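Local coordinates for protein periplasmic beta-glucosidase (Pseudomonas aeruginosa, PDB 6R5T) that probably hydrolyses terminal, non-reducing beta-D-glucosyl residues in the periplasm, releasing beta-D-glucose, as a member of glycoside hydrolase family 3, at residues V127-D132 with L205-A210; S560-M565 with A652-L657; F567-G572 with G605-F610; L657-P662 with E672-R677. The protein carries 1 engineered substitution. All coordinates share one frame; numbering follows the deposited sequence.

In the fold
Contact 1 comes first along the chain and lies in the N-terminal TIM-barrel-type domain. Contact 2 opens next. Contact 3 falls between its two halves, and contact 4 follows. Contacts 2 and 4 share L657 and strand 651-660, and their centres are about 13 Å apart. Strand 672-681 pairs with that strand in the same sheet of the fibronectin type III-like domain. Contact 3 sits about 17 Å from contact 2 between centres, and F610 packs against Y658 of contact 4. Contact 1 is about 19 Å from contact 2 by centres, and M565 touches T130 there. Segment 560-565, in the GH3 C-terminal domain range, thus touches both the barrel domain and the fibronectin type III-like domain.

Contact 1 (V127-D132 with L205-A210); sequences VDITRD and LPPYKA
The hydroxyl of Y208 is gripped by three groups. It donates to D128, with OH to OD1 at 2.5 Å, a short bond. OD1 is met on its anti side, 22° out of the carboxylate plane. The carboxylate is turned 51° from the tyrosine ring, and OD1 sits at the ring edge. Water 1 donates to Y208 OH at 2.9 Å and accepts from the backbone N of I129. The third partner is the backbone N of L180. These bonds fix where the ring ends.

Beside the polar cluster the contact is mostly apolar. V127 CG2 lies 3.6 Å from Y208 CD1 and 3.7 Å from P207 CB. This methyl is set between the backbone N and the carbonyl carbon (the other, CG1, has chi1 -57°), which brings it to both residues. P207 CB also rests 3.3 Å from V127 O. I129 CD1 reaches P207 CG more loosely.

The other oxygen of D128, OD2, hydrogen-bonds ND1 of H177, a residue of the sugar pocket. Y208 thus helps to hold the aspartate, which probably positions H177. This is a second-shell arrangement behind the sugar site, where a loop following strand 121-122 packs on helix 206-213 of a TIM barrel.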
loop_
_atom_site.group_PDB
_atom_site.type_symbol
_atom_site.label_atom_id
_atom_site.label_comp_id
_atom_site.label_asym_id
_atom_site.label_seq_id
_atom_site.Cartn_x
_atom_site.Cartn_y
_atom_site.Cartn_z
ATOM N N VAL A 127 1.259 -1.177 -20.504
ATOM C CA VAL A 127 -0.170 -1.342 -20.146
ATOM C C VAL A 127 -0.343 -1.788 -18.706
ATOM O O VAL A 127 -1.391 -2.394 -18.381
ATOM C CB VAL A 127 -0.829 -2.303 -21.140
ATOM C CG1 VAL A 127 -0.648 -1.765 -22.558
ATOM C CG2 VAL A 127 -0.334 -3.735 -21.065
ATOM N N ASP A 128 0.612 -1.448 -17.851
ATOM C CA ASP A 128 0.512 -1.781 -16.421
ATOM C C ASP A 128 -0.540 -0.878 -15.769
ATOM O O ASP A 128 -0.466 0.331 -15.938
ATOM C CB ASP A 128 1.855 -1.621 -15.749
ATOM C CG ASP A 128 3.011 -2.309 -16.448
ATOM O OD1 ASP A 128 2.806 -3.434 -16.887
ATOM O OD2 ASP A 128 4.070 -1.716 -16.498
ATOM N N ILE A 129 -1.521 -1.449 -15.052
ATOM C CA ILE A 129 -2.469 -0.672 -14.228
ATOM C C ILE A 129 -1.687 0.009 -13.118
ATOM O O ILE A 129 -0.864 -0.633 -12.434
ATOM C CB ILE A 129 -3.522 -1.648 -13.669
ATOM C CG1 ILE A 129 -4.353 -2.185 -14.829
ATOM C CG2 ILE A 129 -4.387 -1.070 -12.584
ATOM C CD1 ILE A 129 -5.153 -1.151 -15.534
ATOM N N THR A 130 -2.034 1.269 -12.844
ATOM C CA THR A 130 -1.373 2.045 -11.771
ATOM C C THR A 130 -2.396 2.654 -10.808
ATOM O O THR A 130 -3.205 3.458 -11.214
ATOM C CB THR A 130 -0.465 3.136 -12.321
ATOM O OG1 THR A 130 -1.245 4.001 -13.156
ATOM C CG2 THR A 130 0.682 2.506 -13.097
ATOM N N ARG A 131 -2.329 2.202 -9.560
ATOM C CA ARG A 131 -3.179 2.731 -8.470
ATOM C C ARG A 131 -2.344 3.493 -7.422
ATOM O O ARG A 131 -2.959 4.041 -6.440
ATOM C CB ARG A 131 -3.926 1.592 -7.798
ATOM C CG ARG A 131 -4.955 0.930 -8.695
ATOM C CD ARG A 131 -5.609 -0.249 -8.001
ATOM N NE ARG A 131 -6.737 -0.721 -8.805
ATOM C CZ ARG A 131 -7.396 -1.837 -8.577
ATOM N NH1 ARG A 131 -7.086 -2.599 -7.525
ATOM N NH2 ARG A 131 -8.409 -2.140 -9.344
ATOM N N ASP A 132 -1.038 3.580 -7.597
ATOM C CA ASP A 132 -0.136 4.197 -6.604
ATOM C C ASP A 132 0.607 5.315 -7.298
ATOM O O ASP A 132 1.550 5.085 -8.022
ATOM C CB ASP A 132 0.808 3.174 -5.997
ATOM C CG ASP A 132 1.611 3.680 -4.807
ATOM O OD1 ASP A 132 1.977 4.896 -4.775
ATOM O OD2 ASP A 132 1.803 2.827 -3.876
ATOM N N LEU A 205 -4.353 -8.257 -15.077
ATOM C CA LEU A 205 -3.909 -9.025 -16.262
ATOM C C LEU A 205 -4.638 -8.644 -17.554
ATOM O O LEU A 205 -4.045 -8.811 -18.610
ATOM C CB LEU A 205 -4.038 -10.520 -15.992
ATOM C CG LEU A 205 -3.038 -11.094 -15.009
ATOM C CD1 LEU A 205 -3.428 -12.536 -14.654
ATOM C CD2 LEU A 205 -1.630 -11.032 -15.567
ATOM N N PRO A 206 -5.918 -8.201 -17.580
ATOM C CA PRO A 206 -6.618 -7.978 -18.843
ATOM C C PRO A 206 -5.918 -7.104 -19.882
ATOM O O PRO A 206 -6.036 -7.422 -21.088
ATOM C CB PRO A 206 -7.986 -7.431 -18.440
ATOM C CG PRO A 206 -8.216 -8.075 -17.107
ATOM C CD PRO A 206 -6.859 -8.076 -16.437
ATOM N N PRO A 207 -5.163 -6.032 -19.534
ATOM C CA PRO A 207 -4.492 -5.264 -20.586
ATOM C C PRO A 207 -3.429 -6.042 -21.375
ATOM O O PRO A 207 -3.306 -5.839 -22.578
ATOM C CB PRO A 207 -3.860 -4.092 -19.850
ATOM C CG PRO A 207 -4.758 -3.979 -18.619
ATOM C CD PRO A 207 -5.070 -5.400 -18.207
ATOM N N TYR A 208 -2.754 -6.951 -20.698
ATOM C CA TYR A 208 -1.742 -7.775 -21.407
ATOM C C TYR A 208 -2.458 -8.751 -22.326
ATOM O O TYR A 208 -2.020 -8.911 -23.477
ATOM C CB TYR A 208 -0.813 -8.516 -20.459
ATOM C CG TYR A 208 -0.205 -7.669 -19.386
ATOM C CD1 TYR A 208 0.838 -6.792 -19.607
ATOM C CD2 TYR A 208 -0.645 -7.821 -18.100
ATOM C CE1 TYR A 208 1.336 -5.988 -18.594
ATOM C CE2 TYR A 208 -0.136 -7.061 -17.062
ATOM C CZ TYR A 208 0.856 -6.137 -17.297
ATOM O OH TYR A 208 1.383 -5.407 -16.252
ATOM N N LYS A 209 -3.550 -9.349 -21.855
ATOM C CA LYS A 209 -4.342 -10.244 -22.708
ATOM C C LYS A 209 -4.906 -9.480 -23.906
ATOM O O LYS A 209 -4.979 -10.052 -25.016
ATOM C CB LYS A 209 -5.439 -10.928 -21.895
ATOM C CG LYS A 209 -6.196 -11.970 -22.691
ATOM C CD LYS A 209 -7.158 -12.726 -21.850
ATOM C CE LYS A 209 -7.664 -13.939 -22.592
ATOM N NZ LYS A 209 -8.447 -13.557 -23.785
ATOM N N ALA A 210 -5.360 -8.237 -23.728
ATOM C CA ALA A 210 -5.889 -7.434 -24.847
ATOM C C ALA A 210 -4.801 -7.247 -25.904
ATOM O O ALA A 210 -5.114 -7.271 -27.133
ATOM C CB ALA A 210 -6.306 -6.077 -24.333
HETATM O O HOH W 1 -0.822 -4.608 -14.626
#

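Contact 2 (S560-M565 with A652-L657); sequences SGKLTM and ATVVQL
Van der Waals packing makes up most of the direct contact. The aliphatic chain of K562 runs past V654 in the opposite direction, with K562 CD 3.9 Å from V654 CB. At the other end S560 CB meets A652 CB at 3.8 Å. Carbon also packs against polar atoms. K562 CD lies 3.6 Å from Q656 NE2, the lysine crossing the amide at a slant, and S560 CB is 3.6 Å from A652 O.

The polar contacts between the segments are indirect. The extended chain brings K562 CE to 3.2 Å from T653 OG1; the bend at chi4 (-78°) then sets the direction of NZ. The ammonium itself reaches that hydroxyl through water 2, which accepts from K562 NZ at 3.2 Å and sits 2.5 Å from T653 OG1. Outside the segments, NZ hydrogen-bonds to the carbonyls of G613 and L720.

One more polar group is tied within the strand. Q656 NE2 donates to V654 O at 3.1 Å, from above the carbonyl plane, and also to G611 O. Q656 OE1 bonds to the hydroxyl of Y658. In contrast, V654 N is buried here with no partner in the model.

The lysine therefore plays two parts between the GH3 C-terminal domain and the fibronectin-like strand 651-660. Its methylenes pack on the strand, while its buried charge is probably stabilised by neutral oxygens, two carbonyls and a water.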
loop_
_atom_site.group_PDB
_atom_site.type_symbol
_atom_site.label_atom_id
_atom_site.label_comp_id
_atom_site.label_asym_id
_atom_site.label_seq_id
_atom_site.Cartn_x
_atom_site.Cartn_y
_atom_site.Cartn_z
ATOM N N SER A 560 -10.929 19.390 -23.288
ATOM C CA SER A 560 -11.807 18.196 -23.365
ATOM C C SER A 560 -11.182 17.015 -22.621
ATOM O O SER A 560 -11.848 15.948 -22.547
ATOM C CB SER A 560 -12.122 17.828 -24.789
ATOM O OG SER A 560 -10.939 17.709 -25.553
ATOM N N GLY A 561 -9.993 17.176 -22.068
ATOM C CA GLY A 561 -9.323 16.055 -21.397
ATOM C C GLY A 561 -10.032 15.732 -20.101
ATOM O O GLY A 561 -10.624 16.621 -19.445
ATOM N N LYS A 562 -9.988 14.452 -19.720
ATOM C CA LYS A 562 -10.512 13.999 -18.427
ATOM C C LYS A 562 -9.529 13.042 -17.799
ATOM O O LYS A 562 -8.942 12.211 -18.492
ATOM C CB LYS A 562 -11.907 13.378 -18.617
ATOM C CG LYS A 562 -12.991 14.476 -18.796
ATOM C CD LYS A 562 -14.343 13.940 -18.897
ATOM C CE LYS A 562 -15.409 15.015 -18.989
ATOM N NZ LYS A 562 -15.686 15.625 -17.652
ATOM N N LEU A 563 -9.415 13.108 -16.478
ATOM C CA LEU A 563 -8.456 12.277 -15.724
ATOM C C LEU A 563 -8.730 10.807 -15.944
ATOM O O LEU A 563 -9.902 10.400 -15.881
ATOM C CB LEU A 563 -8.480 12.599 -14.242
ATOM C CG LEU A 563 -8.179 14.049 -13.906
ATOM C CD1 LEU A 563 -8.261 14.220 -12.410
ATOM C CD2 LEU A 563 -6.812 14.502 -14.446
ATOM N N THR A 564 -7.667 10.007 -16.058
ATOM C CA THR A 564 -7.823 8.526 -16.035
ATOM C C THR A 564 -7.172 7.927 -14.787
ATOM O O THR A 564 -7.002 6.704 -14.717
ATOM C CB THR A 564 -7.221 7.883 -17.285
ATOM O OG1 THR A 564 -5.796 8.055 -17.305
ATOM C CG2 THR A 564 -7.868 8.451 -18.544
ATOM N N MET A 565 -6.728 8.784 -13.882
ATOM C CA MET A 565 -6.201 8.334 -12.568
ATOM C C MET A 565 -6.674 9.364 -11.555
ATOM O O MET A 565 -6.658 10.584 -11.837
ATOM C CB MET A 565 -4.686 8.249 -12.649
ATOM C CG MET A 565 -4.044 7.526 -11.490
ATOM S SD MET A 565 -2.319 7.136 -11.910
ATOM C CE MET A 565 -1.816 6.448 -10.339
ATOM N N ALA A 652 -15.975 19.378 -26.568
ATOM C CA ALA A 652 -16.218 17.957 -26.329
ATOM C C ALA A 652 -16.243 17.680 -24.820
ATOM O O ALA A 652 -15.635 18.421 -24.016
ATOM C CB ALA A 652 -15.170 17.138 -27.036
ATOM N N THR A 653 -16.944 16.602 -24.509
ATOM C CA THR A 653 -16.893 15.968 -23.180
ATOM C C THR A 653 -16.970 14.463 -23.386
ATOM O O THR A 653 -17.005 13.969 -24.537
ATOM C CB THR A 653 -17.987 16.497 -22.254
ATOM O OG1 THR A 653 -17.758 15.962 -20.941
ATOM C CG2 THR A 653 -19.371 16.082 -22.679
ATOM N N VAL A 654 -16.852 13.738 -22.291
ATOM C CA VAL A 654 -16.814 12.260 -22.353
ATOM C C VAL A 654 -17.949 11.745 -21.469
ATOM O O VAL A 654 -17.906 11.965 -20.213
ATOM C CB VAL A 654 -15.476 11.695 -21.886
ATOM C CG1 VAL A 654 -15.473 10.172 -22.033
ATOM C CG2 VAL A 654 -14.304 12.354 -22.638
ATOM N N VAL A 655 -18.907 11.063 -22.070
ATOM C CA VAL A 655 -20.005 10.412 -21.333
ATOM C C VAL A 655 -19.521 9.046 -20.893
ATOM O O VAL A 655 -19.020 8.269 -21.747
ATOM C CB VAL A 655 -21.275 10.306 -22.171
ATOM C CG1 VAL A 655 -22.386 9.689 -21.349
ATOM C CG2 VAL A 655 -21.695 11.679 -22.671
ATOM N N GLN A 656 -19.576 8.797 -19.593
ATOM C CA GLN A 656 -19.002 7.572 -19.007
ATOM C C GLN A 656 -20.124 6.676 -18.483
ATOM O O GLN A 656 -21.039 7.198 -17.854
ATOM C CB GLN A 656 -18.054 7.958 -17.867
ATOM C CG GLN A 656 -16.930 8.838 -18.392
ATOM C CD GLN A 656 -16.397 9.815 -17.371
ATOM O OE1 GLN A 656 -16.150 9.439 -16.210
ATOM N NE2 GLN A 656 -16.122 11.045 -17.808
ATOM N N LEU A 657 -19.996 5.382 -18.719
ATOM C CA LEU A 657 -20.927 4.380 -18.226
ATOM C C LEU A 657 -20.192 3.490 -17.241
ATOM O O LEU A 657 -19.169 2.877 -17.614
ATOM C CB LEU A 657 -21.536 3.585 -19.376
ATOM C CG LEU A 657 -22.642 2.642 -18.897
ATOM C CD1 LEU A 657 -23.721 2.499 -19.936
ATOM C CD2 LEU A 657 -22.073 1.282 -18.524
HETATM O O HOH W 2 -17.854 17.559 -19.008
#

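Contact 3 (F567-G572 with G605-F610); sequences FPRSVG and GPLYPF
A single antiparallel bridge pairs F567 with Y608, joining two parts of the irregular chain that runs from helix 545-553 to strand 619-626. F567 N donates to Y608 O at 3.0 Å, and the bond is straight (179° at the hydrogen). The return bond does not come from Y608. It comes from L607 N, which donates to F567 O at 2.8 Å and is bent at its hydrogen to 133°. L607 and Y608 thus both face F567, which makes this a classic beta bulge.

The side chains follow from that pairing. F567 CB lies 3.9 Å from Y608 CD2, at the edge of the tyrosine ring. L607 CG covers one face of the same ring. Y608 OH is held by Q529 OE1, and the two aromatic side chains also touch strand 534-537 at E537 and I535.

Beyond the bridge R569 reaches back across G605. Its chain is extended from CG to NE, and the guanidinium lays one face over the P606-L607 peptide. NE makes a weak bond to G605 O, 2.9 Å away at the guanidinium edge, and also hydrogen-bonds N604 O. Water 3 adds a second link, accepting from R569 N at 2.9 Å and donating to G605 O at 2.8 Å. Farther along the first segment, the carbonyl of G572 accepts from R134 NH1 of the second subunit, and V571 packs on V571 of that subunit.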
loop_
_atom_site.group_PDB
_atom_site.type_symbol
_atom_site.label_atom_id
_atom_site.label_comp_id
_atom_site.label_asym_id
_atom_site.label_seq_id
_atom_site.Cartn_x
_atom_site.Cartn_y
_atom_site.Cartn_z
ATOM N N PHE A 567 -6.759 11.802 -8.365
ATOM C CA PHE A 567 -5.724 12.668 -7.766
ATOM C C PHE A 567 -5.936 12.678 -6.263
ATOM O O PHE A 567 -6.963 13.195 -5.800
ATOM C CB PHE A 567 -5.775 14.078 -8.335
ATOM C CG PHE A 567 -5.031 14.257 -9.633
ATOM C CD1 PHE A 567 -5.040 13.311 -10.635
ATOM C CD2 PHE A 567 -4.331 15.429 -9.874
ATOM C CE1 PHE A 567 -4.344 13.484 -11.825
ATOM C CE2 PHE A 567 -3.690 15.620 -11.091
ATOM C CZ PHE A 567 -3.656 14.652 -12.057
ATOM N N PRO A 568 -5.014 12.089 -5.483
ATOM C CA PRO A 568 -5.195 12.001 -4.050
ATOM C C PRO A 568 -5.081 13.399 -3.468
ATOM O O PRO A 568 -4.320 14.194 -3.991
ATOM C CB PRO A 568 -4.022 11.165 -3.527
ATOM C CG PRO A 568 -3.446 10.506 -4.749
ATOM C CD PRO A 568 -3.759 11.421 -5.915
ATOM N N ARG A 569 -5.708 13.612 -2.309
ATOM C CA ARG A 569 -5.509 14.891 -1.565
ATOM C C ARG A 569 -4.086 14.946 -1.021
ATOM O O ARG A 569 -3.539 16.062 -0.898
ATOM C CB ARG A 569 -6.541 15.061 -0.457
ATOM C CG ARG A 569 -7.933 15.234 -1.013
ATOM C CD ARG A 569 -8.933 15.238 0.116
ATOM N NE ARG A 569 -10.283 15.227 -0.402
ATOM C CZ ARG A 569 -10.960 16.288 -0.813
ATOM N NH1 ARG A 569 -10.443 17.488 -0.731
ATOM N NH2 ARG A 569 -12.184 16.118 -1.273
ATOM N N SER A 570 -3.483 13.814 -0.674
ATOM C CA SER A 570 -2.092 13.779 -0.216
ATOM C C SER A 570 -1.555 12.366 -0.382
ATOM O O SER A 570 -2.334 11.425 -0.524
ATOM C CB SER A 570 -1.958 14.225 1.224
ATOM O OG SER A 570 -2.534 13.249 2.080
ATOM N N VAL A 571 -0.254 12.234 -0.273
ATOM C CA VAL A 571 0.428 10.932 -0.390
ATOM C C VAL A 571 -0.034 9.992 0.729
ATOM O O VAL A 571 -0.063 8.763 0.520
ATOM C CB VAL A 571 1.948 11.125 -0.395
ATOM C CG1 VAL A 571 2.511 11.544 0.973
ATOM C CG2 VAL A 571 2.611 9.857 -0.907
ATOM N N GLY A 572 -0.459 10.540 1.873
ATOM C CA GLY A 572 -0.893 9.675 2.965
ATOM C C GLY A 572 -2.218 9.026 2.712
ATOM O O GLY A 572 -2.600 8.193 3.545
ATOM N N GLY A 605 -11.757 11.092 0.224
ATOM C CA GLY A 605 -11.960 11.006 -1.220
ATOM C C GLY A 605 -10.853 11.721 -1.972
ATOM O O GLY A 605 -10.107 12.545 -1.426
ATOM N N PRO A 606 -10.752 11.466 -3.292
ATOM C CA PRO A 606 -9.773 12.160 -4.108
ATOM C C PRO A 606 -10.108 13.651 -4.194
ATOM O O PRO A 606 -11.293 14.042 -4.070
ATOM C CB PRO A 606 -9.935 11.475 -5.472
ATOM C CG PRO A 606 -11.347 11.073 -5.490
ATOM C CD PRO A 606 -11.668 10.610 -4.066
ATOM N N LEU A 607 -9.098 14.469 -4.440
ATOM C CA LEU A 607 -9.346 15.889 -4.763
ATOM C C LEU A 607 -10.065 15.965 -6.108
ATOM O O LEU A 607 -11.057 16.684 -6.210
ATOM C CB LEU A 607 -8.036 16.672 -4.826
ATOM C CG LEU A 607 -8.249 18.157 -5.109
ATOM C CD1 LEU A 607 -9.159 18.826 -4.073
ATOM C CD2 LEU A 607 -6.938 18.885 -5.126
ATOM N N TYR A 608 -9.600 15.190 -7.093
ATOM C CA TYR A 608 -10.240 15.153 -8.434
ATOM C C TYR A 608 -10.455 13.681 -8.740
ATOM O O TYR A 608 -9.490 12.919 -8.732
ATOM C CB TYR A 608 -9.380 15.805 -9.506
ATOM C CG TYR A 608 -8.927 17.213 -9.227
ATOM C CD1 TYR A 608 -9.813 18.274 -9.216
ATOM C CD2 TYR A 608 -7.591 17.491 -9.038
ATOM C CE1 TYR A 608 -9.369 19.573 -9.003
ATOM C CE2 TYR A 608 -7.135 18.777 -8.820
ATOM C CZ TYR A 608 -8.031 19.832 -8.807
ATOM O OH TYR A 608 -7.578 21.123 -8.616
ATOM N N PRO A 609 -11.688 13.264 -9.008
ATOM C CA PRO A 609 -11.951 11.834 -9.237
ATOM C C PRO A 609 -11.647 11.414 -10.679
ATOM O O PRO A 609 -11.477 12.186 -11.570
ATOM C CB PRO A 609 -13.440 11.732 -8.994
ATOM C CG PRO A 609 -13.933 13.070 -9.469
ATOM C CD PRO A 609 -12.892 14.087 -9.053
ATOM N N PHE A 610 -11.560 10.112 -10.852
ATOM C CA PHE A 610 -11.475 9.486 -12.180
ATOM C C PHE A 610 -12.565 10.034 -13.086
ATOM O O PHE A 610 -13.735 10.157 -12.662
ATOM C CB PHE A 610 -11.656 7.989 -12.022
ATOM C CG PHE A 610 -11.546 7.240 -13.313
ATOM C CD1 PHE A 610 -10.310 6.849 -13.838
ATOM C CD2 PHE A 610 -12.694 6.878 -14.008
ATOM C CE1 PHE A 610 -10.256 6.093 -15.004
ATOM C CE2 PHE A 610 -12.628 6.122 -15.165
ATOM C CZ PHE A 610 -11.421 5.752 -15.673
HETATM O O HOH W 3 -7.530 11.543 -1.461
#

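Contact 4 (L657-P662 with E672-R677); sequences LYLQDP and ELRGFR. With MG (magnesium ion), chain F.
Y658 and L673 form the tight part of this contact. L673 CD1 sits over one face of the Y658 ring, 4.1 Å from its centroid and 25° off the normal, a CH-pi contact. With chi1 at -173° and chi2 at 71°, the L673 side chain puts CD1 over the ring. L659 CD1 packs on R674 CG at 3.7 Å.

The backbones are closely paired as well. L657 N donates to G675 O at 2.9 Å. L657 O accepts R674 N at 2.8 Å and, weakly, G675 N. R674 and G675 thus both face L657, a classic beta bulge. L659 N donates to E672 O at 2.9 Å, while the return bond from E672 N to L659 O is weak.

Toward P662 the pairing opens and water enters. Water 4 donates to both L659 O and E672 OE1. D661 has no contact with segment 672-677 and instead binds magnesium through OD1 at 2.1 Å. Four waters and V663 complete a near-octahedral shell. R668 bridges the two acids, with salt bridges to E672 OE1 and D661 OD2.

The whole is a bulged beta hairpin of the fibronectin type III-like domain, with a magnesium site just beyond the end of its first strand.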
loop_
_atom_site.group_PDB
_atom_site.type_symbol
_atom_site.label_atom_id
_atom_site.label_comp_id
_atom_site.label_asym_id
_atom_site.label_seq_id
_atom_site.Cartn_x
_atom_site.Cartn_y
_atom_site.Cartn_z
ATOM N N LEU A 657 -19.996 5.382 -18.719
ATOM C CA LEU A 657 -20.927 4.380 -18.226
ATOM C C LEU A 657 -20.192 3.490 -17.241
ATOM O O LEU A 657 -19.169 2.877 -17.614
ATOM C CB LEU A 657 -21.536 3.585 -19.376
ATOM C CG LEU A 657 -22.642 2.642 -18.897
ATOM C CD1 LEU A 657 -23.721 2.499 -19.936
ATOM C CD2 LEU A 657 -22.073 1.282 -18.524
ATOM N N TYR A 658 -20.778 3.329 -16.066
ATOM C CA TYR A 658 -20.225 2.461 -15.014
ATOM C C TYR A 658 -21.273 1.420 -14.663
ATOM O O TYR A 658 -22.481 1.697 -14.721
ATOM C CB TYR A 658 -19.825 3.255 -13.762
ATOM C CG TYR A 658 -18.818 4.337 -14.054
ATOM C CD1 TYR A 658 -19.206 5.598 -14.445
ATOM C CD2 TYR A 658 -17.459 4.094 -13.911
ATOM C CE1 TYR A 658 -18.266 6.600 -14.704
ATOM C CE2 TYR A 658 -16.519 5.073 -14.173
ATOM C CZ TYR A 658 -16.917 6.339 -14.536
ATOM O OH TYR A 658 -15.905 7.230 -14.828
ATOM N N LEU A 659 -20.795 0.262 -14.233
ATOM C CA LEU A 659 -21.690 -0.795 -13.709
ATOM C C LEU A 659 -21.348 -1.096 -12.257
ATOM O O LEU A 659 -20.157 -1.132 -11.913
ATOM C CB LEU A 659 -21.504 -2.077 -14.525
ATOM C CG LEU A 659 -22.203 -2.096 -15.875
ATOM C CD1 LEU A 659 -22.078 -3.455 -16.520
ATOM C CD2 LEU A 659 -23.665 -1.737 -15.746
ATOM N N GLN A 660 -22.374 -1.397 -11.480
ATOM C CA GLN A 660 -22.158 -2.000 -10.162
ATOM C C GLN A 660 -22.947 -3.313 -10.112
ATOM O O GLN A 660 -24.105 -3.342 -10.602
ATOM C CB GLN A 660 -22.592 -1.097 -9.014
ATOM C CG GLN A 660 -22.311 -1.695 -7.637
ATOM C CD GLN A 660 -22.866 -0.856 -6.514
ATOM O OE1 GLN A 660 -23.632 0.072 -6.748
ATOM N NE2 GLN A 660 -22.452 -1.155 -5.275
ATOM N N ASP A 661 -22.351 -4.315 -9.490
ATOM C CA ASP A 661 -23.026 -5.596 -9.193
ATOM C C ASP A 661 -23.193 -5.661 -7.680
ATOM O O ASP A 661 -22.254 -6.044 -6.987
ATOM C CB ASP A 661 -22.156 -6.731 -9.708
ATOM C CG ASP A 661 -22.732 -8.120 -9.502
ATOM O OD1 ASP A 661 -23.842 -8.204 -8.898
ATOM O OD2 ASP A 661 -22.046 -9.085 -9.876
ATOM N N PRO A 662 -24.308 -5.133 -7.135
ATOM C CA PRO A 662 -24.375 -4.894 -5.699
ATOM C C PRO A 662 -24.480 -6.127 -4.813
ATOM O O PRO A 662 -24.337 -5.963 -3.591
ATOM C CB PRO A 662 -25.608 -4.003 -5.566
ATOM C CG PRO A 662 -26.476 -4.437 -6.740
ATOM C CD PRO A 662 -25.476 -4.606 -7.860
ATOM N N GLU A 672 -17.573 0.252 -11.909
ATOM C CA GLU A 672 -16.527 -0.223 -12.817
ATOM C C GLU A 672 -16.828 0.365 -14.206
ATOM O O GLU A 672 -17.965 0.210 -14.664
ATOM C CB GLU A 672 -16.490 -1.742 -12.912
ATOM C CG GLU A 672 -16.057 -2.434 -11.631
ATOM C CD GLU A 672 -15.769 -3.924 -11.796
ATOM O OE1 GLU A 672 -16.770 -4.657 -11.959
ATOM O OE2 GLU A 672 -14.566 -4.366 -11.752
ATOM N N LEU A 673 -15.894 1.059 -14.832
ATOM C CA LEU A 673 -16.140 1.603 -16.188
ATOM C C LEU A 673 -16.476 0.454 -17.154
ATOM O O LEU A 673 -15.706 -0.529 -17.208
ATOM C CB LEU A 673 -14.925 2.352 -16.674
ATOM C CG LEU A 673 -15.097 3.108 -17.980
ATOM C CD1 LEU A 673 -15.982 4.323 -17.802
ATOM C CD2 LEU A 673 -13.739 3.546 -18.468
ATOM N N ARG A 674 -17.533 0.636 -17.933
ATOM C CA ARG A 674 -17.922 -0.372 -18.937
ATOM C C ARG A 674 -18.280 0.296 -20.261
ATOM O O ARG A 674 -18.632 -0.419 -21.178
ATOM C CB ARG A 674 -19.055 -1.281 -18.460
ATOM C CG ARG A 674 -18.640 -2.297 -17.420
ATOM C CD ARG A 674 -17.671 -3.269 -18.008
ATOM N NE ARG A 674 -17.320 -4.321 -17.083
ATOM C CZ ARG A 674 -16.244 -4.364 -16.353
ATOM N NH1 ARG A 674 -15.399 -3.345 -16.344
ATOM N NH2 ARG A 674 -16.003 -5.468 -15.649
ATOM N N GLY A 675 -18.119 1.598 -20.419
ATOM C CA GLY A 675 -18.254 2.204 -21.735
ATOM C C GLY A 675 -18.020 3.684 -21.651
ATOM O O GLY A 675 -18.050 4.244 -20.533
ATOM N N PHE A 676 -17.756 4.292 -22.783
ATOM C CA PHE A 676 -17.638 5.750 -22.816
ATOM C C PHE A 676 -17.823 6.239 -24.244
ATOM O O PHE A 676 -17.702 5.436 -25.195
ATOM C CB PHE A 676 -16.301 6.226 -22.256
ATOM C CG PHE A 676 -15.083 5.718 -22.965
ATOM C CD1 PHE A 676 -14.572 6.403 -24.050
ATOM C CD2 PHE A 676 -14.485 4.539 -22.539
ATOM C CE1 PHE A 676 -13.414 5.938 -24.659
ATOM C CE2 PHE A 676 -13.360 4.045 -23.189
ATOM C CZ PHE A 676 -12.846 4.761 -24.250
ATOM N N ARG A 677 -18.164 7.508 -24.344
ATOM C CA ARG A 677 -18.351 8.146 -25.675
ATOM C C ARG A 677 -17.802 9.550 -25.553
ATOM O O ARG A 677 -18.354 10.342 -24.761
ATOM C CB ARG A 677 -19.812 8.192 -26.124
ATOM C CG ARG A 677 -20.029 8.125 -27.640
ATOM C CD ARG A 677 -19.829 6.694 -28.188
ATOM N NE ARG A 677 -20.944 5.745 -28.019
ATOM C CZ ARG A 677 -20.891 4.558 -27.416
ATOM N NH1 ARG A 677 -19.781 4.084 -26.851
ATOM N NH2 ARG A 677 -21.989 3.825 -27.379
HETATM MG MG MG F . -25.125 -9.801 -8.419
HETATM O O HOH W 4 -19.298 -3.944 -11.884
HETATM O O HOH W 5 -23.502 -11.065 -8.973
HETATM O O HOH W 6 -26.491 -8.294 -7.889
HETATM O O HOH W 7 -25.992 -9.903 -10.325
HETATM O O HOH W 8 -26.437 -11.392 -7.869
#